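Local atomic coordinates of pesticidal crystal protein Cry2Aa (Bacillus thuringiensis serovar kurstaki, PDB entry 1I5P), a protein that binds midgut epithelial cells of dipteran and lepidopteran larvae and promotes their colloid-osmotic lysis as a three-domain delta-endotoxin. Residues G70-S75 against E126-V131; I118-N123 against Q155-R160; H184-R189 against S260-Q265; D190-A195 against T207-L212; E489-F494 against V625-P630. One frame throughout, in Å; residues are numbered along the deposited sequence.

Contact 1 (G70-S75 against E126-V131)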
# COMPACT_ATOMS: atom_id res chain seq x y z
N GLY A 70 6.78 16.33 -14.10
CA GLY A 70 6.54 16.77 -12.74
C GLY A 70 7.73 17.43 -12.05
O GLY A 70 8.12 17.02 -10.96
N LYS A 71 8.28 18.46 -12.69
CA LYS A 71 9.42 19.19 -12.18
C LYS A 71 9.08 20.08 -10.99
O LYS A 71 9.93 20.32 -10.12
CB LYS A 71 10.02 20.07 -13.29
CG LYS A 71 10.61 19.32 -14.47
CD LYS A 71 11.90 18.61 -14.09
CE LYS A 71 12.58 18.01 -15.32
NZ LYS A 71 13.93 17.48 -14.99
N ARG A 72 7.84 20.56 -10.94
CA ARG A 72 7.43 21.44 -9.85
C ARG A 72 6.18 20.90 -9.17
O ARG A 72 5.13 20.72 -9.79
CB ARG A 72 7.17 22.84 -10.39
CG ARG A 72 7.03 23.91 -9.33
CD ARG A 72 6.73 25.26 -9.95
NE ARG A 72 6.50 26.29 -8.93
CZ ARG A 72 6.11 27.53 -9.19
NH1 ARG A 72 5.90 27.92 -10.44
NH2 ARG A 72 5.93 28.39 -8.20
N ILE A 73 6.31 20.65 -7.87
CA ILE A 73 5.22 20.09 -7.08
C ILE A 73 4.49 21.08 -6.17
O ILE A 73 3.26 21.13 -6.16
CB ILE A 73 5.73 18.93 -6.18
CG1 ILE A 73 6.27 17.79 -7.04
CG2 ILE A 73 4.60 18.43 -5.29
CD1 ILE A 73 6.98 16.70 -6.22
N LEU A 74 5.26 21.85 -5.41
CA LEU A 74 4.70 22.77 -4.42
C LEU A 74 3.51 23.65 -4.80
O LEU A 74 2.56 23.76 -4.03
CB LEU A 74 5.80 23.65 -3.83
CG LEU A 74 5.42 24.26 -2.46
CD1 LEU A 74 5.27 23.12 -1.45
CD2 LEU A 74 6.48 25.25 -2.00
N SER A 75 3.54 24.26 -5.98
CA SER A 75 2.43 25.13 -6.37
C SER A 75 1.11 24.39 -6.51
O SER A 75 0.09 24.83 -5.97
CB SER A 75 2.75 25.85 -7.68
OG SER A 75 1.71 26.76 -7.98
N GLU A 126 3.07 32.63 -0.62
CA GLU A 126 3.98 33.75 -0.83
C GLU A 126 5.20 33.32 -1.63
O GLU A 126 5.63 34.02 -2.55
CB GLU A 126 4.41 34.33 0.53
CG GLU A 126 3.31 35.12 1.23
CD GLU A 126 3.56 35.31 2.72
OE1 GLU A 126 4.53 34.72 3.25
OE2 GLU A 126 2.78 36.04 3.37
N PHE A 127 5.76 32.17 -1.28
CA PHE A 127 6.93 31.65 -1.98
C PHE A 127 6.63 31.39 -3.45
O PHE A 127 7.35 31.87 -4.33
CB PHE A 127 7.43 30.35 -1.35
CG PHE A 127 8.50 29.66 -2.17
CD1 PHE A 127 9.79 30.17 -2.20
CD2 PHE A 127 8.18 28.56 -2.96
CE1 PHE A 127 10.77 29.59 -3.02
CE2 PHE A 127 9.15 27.98 -3.78
CZ PHE A 127 10.44 28.49 -3.81
N ASN A 128 5.58 30.62 -3.72
CA ASN A 128 5.22 30.31 -5.09
C ASN A 128 4.89 31.54 -5.92
O ASN A 128 5.23 31.60 -7.10
CB ASN A 128 4.07 29.30 -5.12
CG ASN A 128 4.49 27.92 -4.65
OD1 ASN A 128 5.56 27.43 -5.00
ND2 ASN A 128 3.63 27.28 -3.86
N GLN A 129 4.24 32.53 -5.31
CA GLN A 129 3.89 33.76 -6.01
C GLN A 129 5.16 34.54 -6.35
O GLN A 129 5.28 35.12 -7.42
CB GLN A 129 2.95 34.62 -5.17
CG GLN A 129 1.48 34.22 -5.32
CD GLN A 129 0.57 34.90 -4.31
OE1 GLN A 129 1.02 35.52 -3.35
NE2 GLN A 129 -0.74 34.76 -4.52
N GLN A 130 6.11 34.54 -5.42
CA GLN A 130 7.38 35.23 -5.61
C GLN A 130 8.14 34.59 -6.77
O GLN A 130 8.75 35.28 -7.58
CB GLN A 130 8.21 35.17 -4.33
CG GLN A 130 7.88 36.29 -3.35
CD GLN A 130 8.31 35.98 -1.92
OE1 GLN A 130 9.21 35.17 -1.69
NE2 GLN A 130 7.68 36.64 -0.96
N VAL A 131 8.11 33.26 -6.83
CA VAL A 131 8.78 32.55 -7.90
C VAL A 131 8.15 32.95 -9.23
O VAL A 131 8.85 33.36 -10.16
CB VAL A 131 8.64 31.01 -7.73
CG1 VAL A 131 9.01 30.30 -9.03
CG2 VAL A 131 9.53 30.53 -6.60
O HOH W 1 7.46 25.38 -6.19
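Arg72 reaches Asn128 on helix 107-135 with the NH2 corner of its guanidinium. The two direct bonds are weak: Arg72 NH2 lies 3.4 Å from Asn128 OD1 and 3.5 Å from Asn128 O. A water does better, accepting from Arg72 NE at 3.0 Å and donating to Asn128 OD1 at 3.0 Å. Val131 CG1 sits over one face of the guanidinium, 3.7 Å from Arg72 NH2, while Ser75 CB of the arginine's own segment also lies against a face. With CG anti to the backbone N (chi1 -167°) and an extended chain onward to NE, the head is carried clear across to the neighbouring helix. Its strongest partner is Asp132, one residue past Val131, in a salt bridge through NH1. All this happens in the alpha-helical bundle of the toxin's N-terminal domain, where the turn leading into helix 74-81 packs on helix 107-135. At the other end of the amide, Asn128 ND2 comes 3.5 Å from Ser75 CA. Leu74 adds an apolar touch, its CD2 3.8 Å from Phe127 CD2. Further out on helix 170-193, the Asp190 carboxylate accepts from Ile73 N with OD1 and from Leu74 N with OD2, holding this turn.

Contact 2 (I118-N123 against Q155-R160)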
# COMPACT_ATOMS: atom_id res chain seq x y z
N ILE A 118 -2.48 28.22 9.19
CA ILE A 118 -2.68 29.48 8.50
C ILE A 118 -1.35 30.02 7.99
O ILE A 118 -1.25 30.47 6.84
CB ILE A 118 -3.32 30.52 9.46
CG1 ILE A 118 -4.78 30.14 9.71
CG2 ILE A 118 -3.22 31.92 8.87
CD1 ILE A 118 -5.43 30.91 10.85
N GLY A 119 -0.32 29.96 8.83
CA GLY A 119 0.98 30.46 8.44
C GLY A 119 1.63 29.66 7.33
O GLY A 119 2.25 30.21 6.41
N LEU A 120 1.50 28.34 7.43
CA LEU A 120 2.06 27.43 6.44
C LEU A 120 1.43 27.76 5.08
O LEU A 120 2.14 27.97 4.09
CB LEU A 120 1.74 25.99 6.85
CG LEU A 120 2.63 24.85 6.35
CD1 LEU A 120 4.10 25.18 6.60
CD2 LEU A 120 2.24 23.57 7.06
N GLN A 121 0.11 27.81 5.05
CA GLN A 121 -0.63 28.13 3.84
C GLN A 121 -0.15 29.47 3.25
O GLN A 121 0.12 29.56 2.06
CB GLN A 121 -2.13 28.20 4.14
CG GLN A 121 -3.01 28.67 3.00
CD GLN A 121 -3.00 30.17 2.82
OE1 GLN A 121 -3.19 30.93 3.77
NE2 GLN A 121 -2.77 30.62 1.59
N ALA A 122 -0.05 30.48 4.10
CA ALA A 122 0.37 31.81 3.66
C ALA A 122 1.80 31.85 3.14
O ALA A 122 2.07 32.33 2.04
CB ALA A 122 0.22 32.81 4.80
N ASN A 123 2.73 31.36 3.95
CA ASN A 123 4.14 31.34 3.59
C ASN A 123 4.39 30.62 2.27
O ASN A 123 5.16 31.09 1.44
CB ASN A 123 4.94 30.68 4.71
CG ASN A 123 4.91 31.47 6.00
OD1 ASN A 123 5.32 30.98 7.05
ND2 ASN A 123 4.43 32.71 5.93
N GLN A 155 13.55 28.29 6.01
CA GLN A 155 13.60 28.55 7.44
C GLN A 155 12.20 28.54 8.02
O GLN A 155 11.99 28.09 9.15
CB GLN A 155 14.28 29.90 7.70
CG GLN A 155 14.49 30.20 9.18
CD GLN A 155 15.25 29.09 9.88
OE1 GLN A 155 16.35 28.73 9.48
NE2 GLN A 155 14.66 28.55 10.94
N LEU A 156 11.23 29.03 7.26
CA LEU A 156 9.85 29.05 7.73
C LEU A 156 9.33 27.62 7.89
O LEU A 156 8.56 27.34 8.81
CB LEU A 156 8.97 29.84 6.76
CG LEU A 156 9.17 31.36 6.84
CD1 LEU A 156 8.44 32.05 5.71
CD2 LEU A 156 8.68 31.87 8.19
N PHE A 157 9.74 26.72 7.01
CA PHE A 157 9.32 25.32 7.10
C PHE A 157 9.88 24.71 8.38
O PHE A 157 9.18 23.99 9.10
CB PHE A 157 9.84 24.53 5.89
CG PHE A 157 8.87 24.43 4.75
CD1 PHE A 157 9.27 24.73 3.45
CD2 PHE A 157 7.56 24.00 4.97
CE1 PHE A 157 8.39 24.59 2.38
CE2 PHE A 157 6.67 23.86 3.90
CZ PHE A 157 7.08 24.15 2.60
N LEU A 158 11.14 25.01 8.67
CA LEU A 158 11.81 24.50 9.85
C LEU A 158 11.18 25.02 11.14
O LEU A 158 11.20 24.34 12.17
CB LEU A 158 13.29 24.88 9.81
CG LEU A 158 14.12 24.31 8.66
CD1 LEU A 158 15.56 24.79 8.77
CD2 LEU A 158 14.06 22.78 8.70
N ASN A 159 10.62 26.23 11.09
CA ASN A 159 9.99 26.82 12.26
C ASN A 159 8.59 26.29 12.51
O ASN A 159 8.13 26.24 13.65
CB ASN A 159 9.89 28.34 12.13
CG ASN A 159 11.25 29.01 12.14
OD1 ASN A 159 12.27 28.38 12.40
ND2 ASN A 159 11.26 30.31 11.87
N ARG A 160 7.90 25.89 11.44
CA ARG A 160 6.54 25.42 11.59
C ARG A 160 6.32 23.92 11.79
O ARG A 160 5.52 23.52 12.63
CB ARG A 160 5.70 25.91 10.41
CG ARG A 160 5.69 27.42 10.26
CD ARG A 160 4.51 27.88 9.42
NE ARG A 160 4.56 29.31 9.13
CZ ARG A 160 4.14 30.27 9.96
NH1 ARG A 160 3.64 29.97 11.15
NH2 ARG A 160 4.22 31.54 9.58
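Asn123 OD1 is gripped twice by Arg160, from NE at 2.8 Å and from NH2 at 2.8 Å. This is a side-on hold in which both nitrogens converge on one oxygen. That oxygen lies almost exactly in the guanidinium plane, yet the two donors come from the same face of the amide, NE 37° above the carbonyl plane, and the two flat groups are turned 38° apart. The side chain of Arg160 is extended from CG to NE and passes over Gly119, whose CA sits 3.5 Å above the centre of the guanidinium. The glycine lets the flat head lie directly on the backbone of helix 107-135. The remaining nitrogen, NH1, forms a salt bridge with Glu116 one turn earlier on that helix, so the head is held at two places. Leu156 borders the Asn123 amide, its CD1 3.6 Å from Asn123 CG. Deeper in, Leu120 CD1 packs on two apolar surfaces, the aliphatic Arg160 CD at 3.9 Å and Phe157 CE2 at 4.0 Å. Phe157 in turn stacks on His184 of helix 170-193. The short helical segments run antiparallel, at 168° with axes 10.6 Å apart, as neighbouring helices do in the alpha-helical bundle of the delta-endotoxin N-terminal domain.

Contact 3 (H184-R189 against S260-Q265)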
# COMPACT_ATOMS: atom_id res chain seq x y z
N HIS A 184 7.28 20.52 2.71
CA HIS A 184 8.70 20.86 2.83
C HIS A 184 9.57 20.06 1.86
O HIS A 184 10.43 20.63 1.18
CB HIS A 184 9.19 20.62 4.26
CG HIS A 184 10.55 21.19 4.53
ND1 HIS A 184 11.30 20.82 5.63
CD2 HIS A 184 11.29 22.10 3.86
CE1 HIS A 184 12.45 21.47 5.61
NE2 HIS A 184 12.47 22.25 4.54
N LEU A 185 9.36 18.74 1.80
CA LEU A 185 10.16 17.89 0.93
C LEU A 185 9.89 18.20 -0.54
O LEU A 185 10.80 18.13 -1.37
CB LEU A 185 9.89 16.42 1.23
CG LEU A 185 10.44 15.92 2.57
CD1 LEU A 185 10.07 14.46 2.79
CD2 LEU A 185 11.96 16.09 2.59
N SER A 186 8.64 18.53 -0.86
CA SER A 186 8.25 18.87 -2.22
C SER A 186 8.97 20.16 -2.61
O SER A 186 9.44 20.31 -3.75
CB SER A 186 6.74 19.07 -2.32
OG SER A 186 6.04 17.85 -2.10
N PHE A 187 9.04 21.08 -1.65
CA PHE A 187 9.69 22.37 -1.80
C PHE A 187 11.17 22.16 -2.13
O PHE A 187 11.69 22.74 -3.08
CB PHE A 187 9.55 23.17 -0.50
CG PHE A 187 10.57 24.27 -0.33
CD1 PHE A 187 10.48 25.44 -1.07
CD2 PHE A 187 11.63 24.12 0.56
CE1 PHE A 187 11.43 26.46 -0.93
CE2 PHE A 187 12.59 25.13 0.71
CZ PHE A 187 12.49 26.30 -0.04
N ILE A 188 11.82 21.33 -1.34
CA ILE A 188 13.23 21.02 -1.54
C ILE A 188 13.47 20.42 -2.93
O ILE A 188 14.39 20.82 -3.64
CB ILE A 188 13.74 20.06 -0.44
CG1 ILE A 188 13.70 20.79 0.91
CG2 ILE A 188 15.14 19.56 -0.78
CD1 ILE A 188 13.91 19.88 2.12
N ARG A 189 12.63 19.46 -3.30
CA ARG A 189 12.75 18.83 -4.61
C ARG A 189 12.56 19.86 -5.71
O ARG A 189 13.23 19.81 -6.74
CB ARG A 189 11.70 17.71 -4.76
CG ARG A 189 11.88 16.84 -6.00
CD ARG A 189 10.73 15.86 -6.13
NE ARG A 189 10.95 14.84 -7.16
CZ ARG A 189 10.32 14.80 -8.33
NH1 ARG A 189 9.44 15.73 -8.64
NH2 ARG A 189 10.56 13.81 -9.17
N SER A 260 11.13 8.93 -0.18
CA SER A 260 12.41 8.33 -0.53
C SER A 260 12.51 8.03 -2.02
O SER A 260 13.50 7.45 -2.48
CB SER A 260 12.66 7.06 0.30
OG SER A 260 11.65 6.10 0.09
N LEU A 261 11.48 8.40 -2.77
CA LEU A 261 11.48 8.20 -4.22
C LEU A 261 11.50 9.56 -4.93
O LEU A 261 11.58 9.63 -6.15
CB LEU A 261 10.25 7.39 -4.67
CG LEU A 261 10.25 5.92 -4.23
CD1 LEU A 261 8.99 5.24 -4.72
CD2 LEU A 261 11.50 5.21 -4.77
N PHE A 262 11.42 10.64 -4.15
CA PHE A 262 11.46 11.99 -4.73
C PHE A 262 12.79 12.17 -5.47
O PHE A 262 12.89 12.98 -6.39
CB PHE A 262 11.36 13.05 -3.63
CG PHE A 262 9.94 13.46 -3.28
CD1 PHE A 262 9.72 14.52 -2.40
CD2 PHE A 262 8.84 12.83 -3.85
CE1 PHE A 262 8.43 14.93 -2.09
CE2 PHE A 262 7.55 13.24 -3.54
CZ PHE A 262 7.34 14.29 -2.66
N LYS A 263 13.80 11.41 -5.06
CA LYS A 263 15.12 11.47 -5.67
C LYS A 263 15.08 10.96 -7.11
O LYS A 263 16.06 11.09 -7.85
CB LYS A 263 16.12 10.64 -4.85
CG LYS A 263 15.93 9.13 -5.05
CD LYS A 263 16.38 8.27 -3.86
CE LYS A 263 17.87 8.00 -3.82
NZ LYS A 263 18.15 6.83 -2.93
N TYR A 264 13.96 10.37 -7.51
CA TYR A 264 13.82 9.85 -8.87
C TYR A 264 12.82 10.64 -9.70
O TYR A 264 11.93 11.30 -9.17
CB TYR A 264 13.37 8.38 -8.84
CG TYR A 264 14.39 7.41 -8.29
CD1 TYR A 264 14.23 6.83 -7.03
CD2 TYR A 264 15.55 7.11 -9.01
CE1 TYR A 264 15.19 5.98 -6.50
CE2 TYR A 264 16.52 6.26 -8.48
CZ TYR A 264 16.34 5.70 -7.23
OH TYR A 264 17.32 4.90 -6.70
N GLN A 265 12.98 10.58 -11.02
CA GLN A 265 12.09 11.25 -11.95
C GLN A 265 11.65 10.23 -12.98
O GLN A 265 12.42 9.35 -13.36
CB GLN A 265 12.78 12.40 -12.68
CG GLN A 265 13.11 13.59 -11.80
CD GLN A 265 13.82 14.68 -12.59
OE1 GLN A 265 13.19 15.58 -13.15
NE2 GLN A 265 15.14 14.60 -12.65
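Leu261 to Tyr264 form a type I beta turn just beyond helix 238-259, and the loop they belong to meets helix 170-193 most closely where Phe262 faces Arg189. Arg189 takes two carbonyls of this loop along one edge of its guanidinium. Arg189 NE donates to Phe262 O at 2.8 Å, nearly straight (171°) and on a lone pair in the carbonyl plane; Arg189 NH2 donates to Tyr264 O at 2.9 Å. NH1 goes to Gly70 O, so each nitrogen of this buried head has a carbonyl partner. The Phe262 ring runs back toward the helix: Arg189 CD makes an off-centre CH-pi contact with it, 4.3 Å from the ring centroid. Farther along, Phe262 CE1 lies 3.9 Å from Leu185 CB and 3.8 Å from Ser186 OG, a hydroxyl hydrogen-bonded to Asn182 O. An arginine from a bundle helix thus holds the backbone of the linker that leaves the helical N-terminal domain and enters strand 267-268, at the border with the domains that follow.

Contact 4 (D190-A195 against T207-L212)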
# COMPACT_ATOMS: atom_id res chain seq x y z
N ASP A 190 11.65 20.81 -5.50
CA ASP A 190 11.39 21.85 -6.50
C ASP A 190 12.65 22.68 -6.74
O ASP A 190 13.00 22.96 -7.88
CB ASP A 190 10.25 22.76 -6.05
CG ASP A 190 8.87 22.15 -6.29
OD1 ASP A 190 8.79 21.06 -6.90
OD2 ASP A 190 7.87 22.76 -5.87
N VAL A 191 13.32 23.08 -5.66
CA VAL A 191 14.53 23.88 -5.79
C VAL A 191 15.56 23.14 -6.64
O VAL A 191 16.20 23.73 -7.51
CB VAL A 191 15.16 24.17 -4.40
CG1 VAL A 191 16.52 24.84 -4.57
CG2 VAL A 191 14.23 25.05 -3.59
N ILE A 192 15.70 21.84 -6.38
CA ILE A 192 16.64 21.00 -7.11
C ILE A 192 16.34 20.89 -8.60
O ILE A 192 17.20 21.17 -9.44
CB ILE A 192 16.68 19.58 -6.51
CG1 ILE A 192 17.17 19.63 -5.06
CG2 ILE A 192 17.56 18.67 -7.37
CD1 ILE A 192 17.06 18.31 -4.32
N LEU A 193 15.12 20.46 -8.92
CA LEU A 193 14.71 20.26 -10.31
C LEU A 193 14.50 21.52 -11.14
O LEU A 193 14.43 21.46 -12.37
CB LEU A 193 13.45 19.38 -10.35
CG LEU A 193 13.64 17.97 -9.78
CD1 LEU A 193 12.32 17.21 -9.81
CD2 LEU A 193 14.71 17.23 -10.59
N ASN A 194 14.40 22.66 -10.47
CA ASN A 194 14.20 23.94 -11.14
C ASN A 194 15.37 24.88 -10.89
O ASN A 194 15.27 26.09 -11.09
CB ASN A 194 12.90 24.58 -10.64
CG ASN A 194 11.68 23.79 -11.04
OD1 ASN A 194 11.17 23.94 -12.15
ND2 ASN A 194 11.20 22.93 -10.14
N ALA A 195 16.49 24.30 -10.45
CA ALA A 195 17.69 25.06 -10.12
C ALA A 195 18.11 26.07 -11.19
O ALA A 195 18.18 27.27 -10.93
CB ALA A 195 18.84 24.10 -9.83
N THR A 207 23.65 21.88 -1.61
CA THR A 207 23.10 21.89 -0.26
C THR A 207 21.69 21.30 -0.25
O THR A 207 21.36 20.48 0.60
CB THR A 207 23.06 23.32 0.33
OG1 THR A 207 24.40 23.80 0.49
CG2 THR A 207 22.36 23.34 1.68
N TYR A 208 20.86 21.70 -1.21
CA TYR A 208 19.50 21.18 -1.27
C TYR A 208 19.41 19.71 -1.62
O TYR A 208 18.43 19.05 -1.29
CB TYR A 208 18.63 22.03 -2.21
CG TYR A 208 17.99 23.18 -1.48
CD1 TYR A 208 18.77 24.24 -1.00
CD2 TYR A 208 16.64 23.16 -1.14
CE1 TYR A 208 18.23 25.24 -0.21
CE2 TYR A 208 16.08 24.16 -0.34
CZ TYR A 208 16.89 25.19 0.13
OH TYR A 208 16.35 26.15 0.96
N ARG A 209 20.42 19.17 -2.30
CA ARG A 209 20.38 17.75 -2.60
C ARG A 209 20.51 17.02 -1.26
O ARG A 209 19.84 16.02 -1.01
CB ARG A 209 21.55 17.35 -3.52
CG ARG A 209 21.49 17.87 -4.95
CD ARG A 209 22.67 17.32 -5.75
NE ARG A 209 22.77 17.84 -7.11
CZ ARG A 209 22.07 17.40 -8.15
NH1 ARG A 209 21.18 16.42 -8.00
NH2 ARG A 209 22.28 17.92 -9.35
N ASP A 210 21.38 17.54 -0.38
CA ASP A 210 21.57 16.93 0.94
C ASP A 210 20.32 17.13 1.78
O ASP A 210 19.96 16.26 2.58
CB ASP A 210 22.77 17.54 1.67
CG ASP A 210 24.10 17.12 1.08
OD1 ASP A 210 24.14 16.08 0.38
OD2 ASP A 210 25.11 17.81 1.33
N TYR A 211 19.66 18.27 1.60
CA TYR A 211 18.43 18.54 2.33
C TYR A 211 17.37 17.47 2.02
O TYR A 211 16.75 16.92 2.93
CB TYR A 211 17.87 19.92 1.95
CG TYR A 211 18.49 21.10 2.67
CD1 TYR A 211 18.10 22.40 2.38
CD2 TYR A 211 19.46 20.91 3.67
CE1 TYR A 211 18.63 23.49 3.06
CE2 TYR A 211 20.00 22.00 4.35
CZ TYR A 211 19.58 23.29 4.04
OH TYR A 211 20.09 24.37 4.73
N LEU A 212 17.17 17.19 0.74
CA LEU A 212 16.18 16.20 0.35
C LEU A 212 16.46 14.86 1.04
O LEU A 212 15.55 14.24 1.59
CB LEU A 212 16.19 16.00 -1.17
CG LEU A 212 15.07 15.09 -1.70
CD1 LEU A 212 13.71 15.68 -1.33
CD2 LEU A 212 15.18 14.94 -3.22
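Ile192 leans from helix 170-193 onto helix 202-232, and its longer branch does most of the touching. From CB, Ile192 CG1 heads away from the carbonyl carbon (chi1 -63°) and comes 4.0 Å from Tyr208 CB. Beyond it the terminal Ile192 CD1 settles against the partner backbone, 3.4 Å from Tyr208 O and 3.8 Å from Arg209 CA, and reaches Leu212 CB at 4.0 Å. The short branch, CG2, lies loosely beside the guanidinium of Arg209, whose NH1 is hydrogen-bonded to Leu632 O near the C-terminus. One residue back, Val191 works on the Tyr208 ring. Val191 CG1 stands over one face in a CH-pi contact, 4.1 Å from the ring centroid and 23° off the normal, while Val191 CB approaches Tyr208 CD2 at 3.7 Å. The opposite face is covered by Tyr211 CD1, so the tyrosine ring is sandwiched between its own helix and the valine. Just after the aliphatic pair, helix 170-193 ends. There Asn194 ND2 donates to Asp190 O at 2.9 Å, sharing that carbonyl with its own backbone N. The two segments form no polar bond with each other and are joined instead by apolar and CH-pi contacts.

Contact 5 (E489-F494 against V625-P630)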
# COMPACT_ATOMS: atom_id res chain seq x y z
N GLU A 489 4.07 2.10 -21.50
CA GLU A 489 3.98 2.16 -22.96
C GLU A 489 5.08 3.05 -23.53
O GLU A 489 5.61 2.77 -24.61
CB GLU A 489 2.61 2.69 -23.37
CG GLU A 489 1.53 2.45 -22.33
CD GLU A 489 0.41 1.55 -22.83
OE1 GLU A 489 0.69 0.40 -23.23
OE2 GLU A 489 -0.76 2.00 -22.80
N ASP A 490 5.42 4.11 -22.82
CA ASP A 490 6.45 5.03 -23.28
C ASP A 490 7.74 4.87 -22.48
O ASP A 490 7.89 3.90 -21.73
CB ASP A 490 5.96 6.48 -23.20
CG ASP A 490 5.53 6.88 -21.80
OD1 ASP A 490 5.20 8.07 -21.61
OD2 ASP A 490 5.52 6.02 -20.89
N TYR A 491 8.67 5.80 -22.65
CA TYR A 491 9.94 5.73 -21.94
C TYR A 491 9.86 6.27 -20.52
O TYR A 491 10.43 7.31 -20.19
CB TYR A 491 11.04 6.48 -22.72
CG TYR A 491 12.44 6.19 -22.22
CD1 TYR A 491 12.72 5.02 -21.51
CD2 TYR A 491 13.49 7.07 -22.47
CE1 TYR A 491 14.00 4.72 -21.08
CE2 TYR A 491 14.79 6.78 -22.04
CZ TYR A 491 15.03 5.60 -21.35
OH TYR A 491 16.31 5.29 -20.93
N THR A 492 9.15 5.54 -19.68
CA THR A 492 8.97 5.89 -18.28
C THR A 492 9.52 4.77 -17.42
O THR A 492 9.42 3.59 -17.78
CB THR A 492 7.47 6.08 -17.95
OG1 THR A 492 6.91 7.09 -18.79
CG2 THR A 492 7.28 6.46 -16.49
N GLY A 493 10.11 5.12 -16.28
CA GLY A 493 10.65 4.10 -15.38
C GLY A 493 9.50 3.41 -14.66
O GLY A 493 8.36 3.86 -14.73
N PHE A 494 9.79 2.31 -13.97
CA PHE A 494 8.75 1.59 -13.25
C PHE A 494 9.32 0.69 -12.17
O PHE A 494 10.48 0.28 -12.24
CB PHE A 494 7.90 0.77 -14.23
CG PHE A 494 8.66 -0.31 -14.95
CD1 PHE A 494 8.52 -1.64 -14.57
CD2 PHE A 494 9.51 0.00 -16.00
CE1 PHE A 494 9.22 -2.66 -15.23
CE2 PHE A 494 10.22 -1.00 -16.68
CZ PHE A 494 10.07 -2.33 -16.29
N VAL A 625 14.93 2.75 -14.08
CA VAL A 625 14.95 4.19 -14.28
C VAL A 625 15.58 4.54 -15.62
O VAL A 625 16.57 3.92 -16.03
CB VAL A 625 15.74 4.85 -13.13
CG1 VAL A 625 15.70 6.36 -13.26
CG2 VAL A 625 15.16 4.40 -11.79
N PRO A 626 15.02 5.53 -16.34
CA PRO A 626 15.59 5.91 -17.63
C PRO A 626 17.07 6.19 -17.42
O PRO A 626 17.46 6.88 -16.48
CB PRO A 626 14.78 7.14 -17.99
CG PRO A 626 13.42 6.76 -17.48
CD PRO A 626 13.77 6.26 -16.09
N THR A 627 17.89 5.62 -18.31
CA THR A 627 19.34 5.75 -18.23
C THR A 627 19.90 7.17 -18.13
O THR A 627 20.97 7.37 -17.56
CB THR A 627 20.01 5.05 -19.43
OG1 THR A 627 19.73 5.78 -20.63
CG2 THR A 627 19.45 3.64 -19.58
N ASN A 628 19.19 8.15 -18.67
CA ASN A 628 19.68 9.52 -18.63
C ASN A 628 19.08 10.34 -17.50
O ASN A 628 19.16 11.57 -17.50
CB ASN A 628 19.41 10.20 -19.98
CG ASN A 628 17.97 10.06 -20.43
OD1 ASN A 628 17.22 9.24 -19.90
ND2 ASN A 628 17.59 10.83 -21.45
N LEU A 629 18.49 9.66 -16.52
CA LEU A 629 17.89 10.35 -15.38
C LEU A 629 18.46 9.83 -14.08
O LEU A 629 17.82 9.06 -13.36
CB LEU A 629 16.36 10.16 -15.39
CG LEU A 629 15.59 10.74 -16.58
CD1 LEU A 629 14.11 10.46 -16.39
CD2 LEU A 629 15.84 12.24 -16.68
N PRO A 630 19.70 10.23 -13.76
CA PRO A 630 20.31 9.77 -12.51
C PRO A 630 19.57 10.35 -11.30
O PRO A 630 18.93 11.40 -11.40
CB PRO A 630 21.74 10.29 -12.62
CG PRO A 630 21.56 11.57 -13.40
CD PRO A 630 20.62 11.12 -14.49
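Tyr491 and Pro626 meet at the edge of the C-terminal jelly-roll beta sandwich, where strand 493-496 runs antiparallel to strand 617-626. Tyr491 centres an inverse gamma turn just before its strand, and its CG stands anti to the backbone N (chi1 -167°), which swings the ring across toward Pro626. The proline slides under one face: Pro626 CB is 4.1 Å from the centroid of the Tyr491 ring and 3.7 Å from Tyr491 CZ. The proline ring also continues onto the neighbouring backbone, where Pro626 CD lies 3.8 Å from Gly493 N. Gly493 and Val625 are the closest backbone pair, with Gly493 CA 4.4 Å from Val625 CA. A type I turn runs from Pro626 to Leu629. Within it Thr627 turns OG1 between its backbone N and carbonyl carbon (chi1 70°), bringing that hydroxyl within a weak bond of Tyr491 OH, while Asn628 holds its amide at only 19° to the phenol ring. The phenol oxygen also bonds to Ser542 O of strand 541-550 in the same sheet, and it receives the backbone N-H of Thr627, with Thr627 N 3.1 Å from Tyr491 OH.

Contacts 1 to 4 all belong to the helical N-terminal domain, and contact 5 lies in the C-terminal beta sandwich. Helix 170-193 is the common member of contacts 3 and 4, whose centres are about 8 Å apart. Contact 1 is tied to both: Gly70 O meets Arg189 NH1 at 3.0 Å, Lys71 NZ meets Gln265 OE1 at 2.7 Å, and Asp190 OD1 meets Ile73 N at 2.7 Å. Contact 2 shares helix 107-135 with contact 1 and packs on contact 3 where Phe157 CD1 lies 3.3 Å from His184 CD2. Contact 3 also reaches across the domain border: Gln265 O is 3.6 Å from Leu629 CD1 of contact 5.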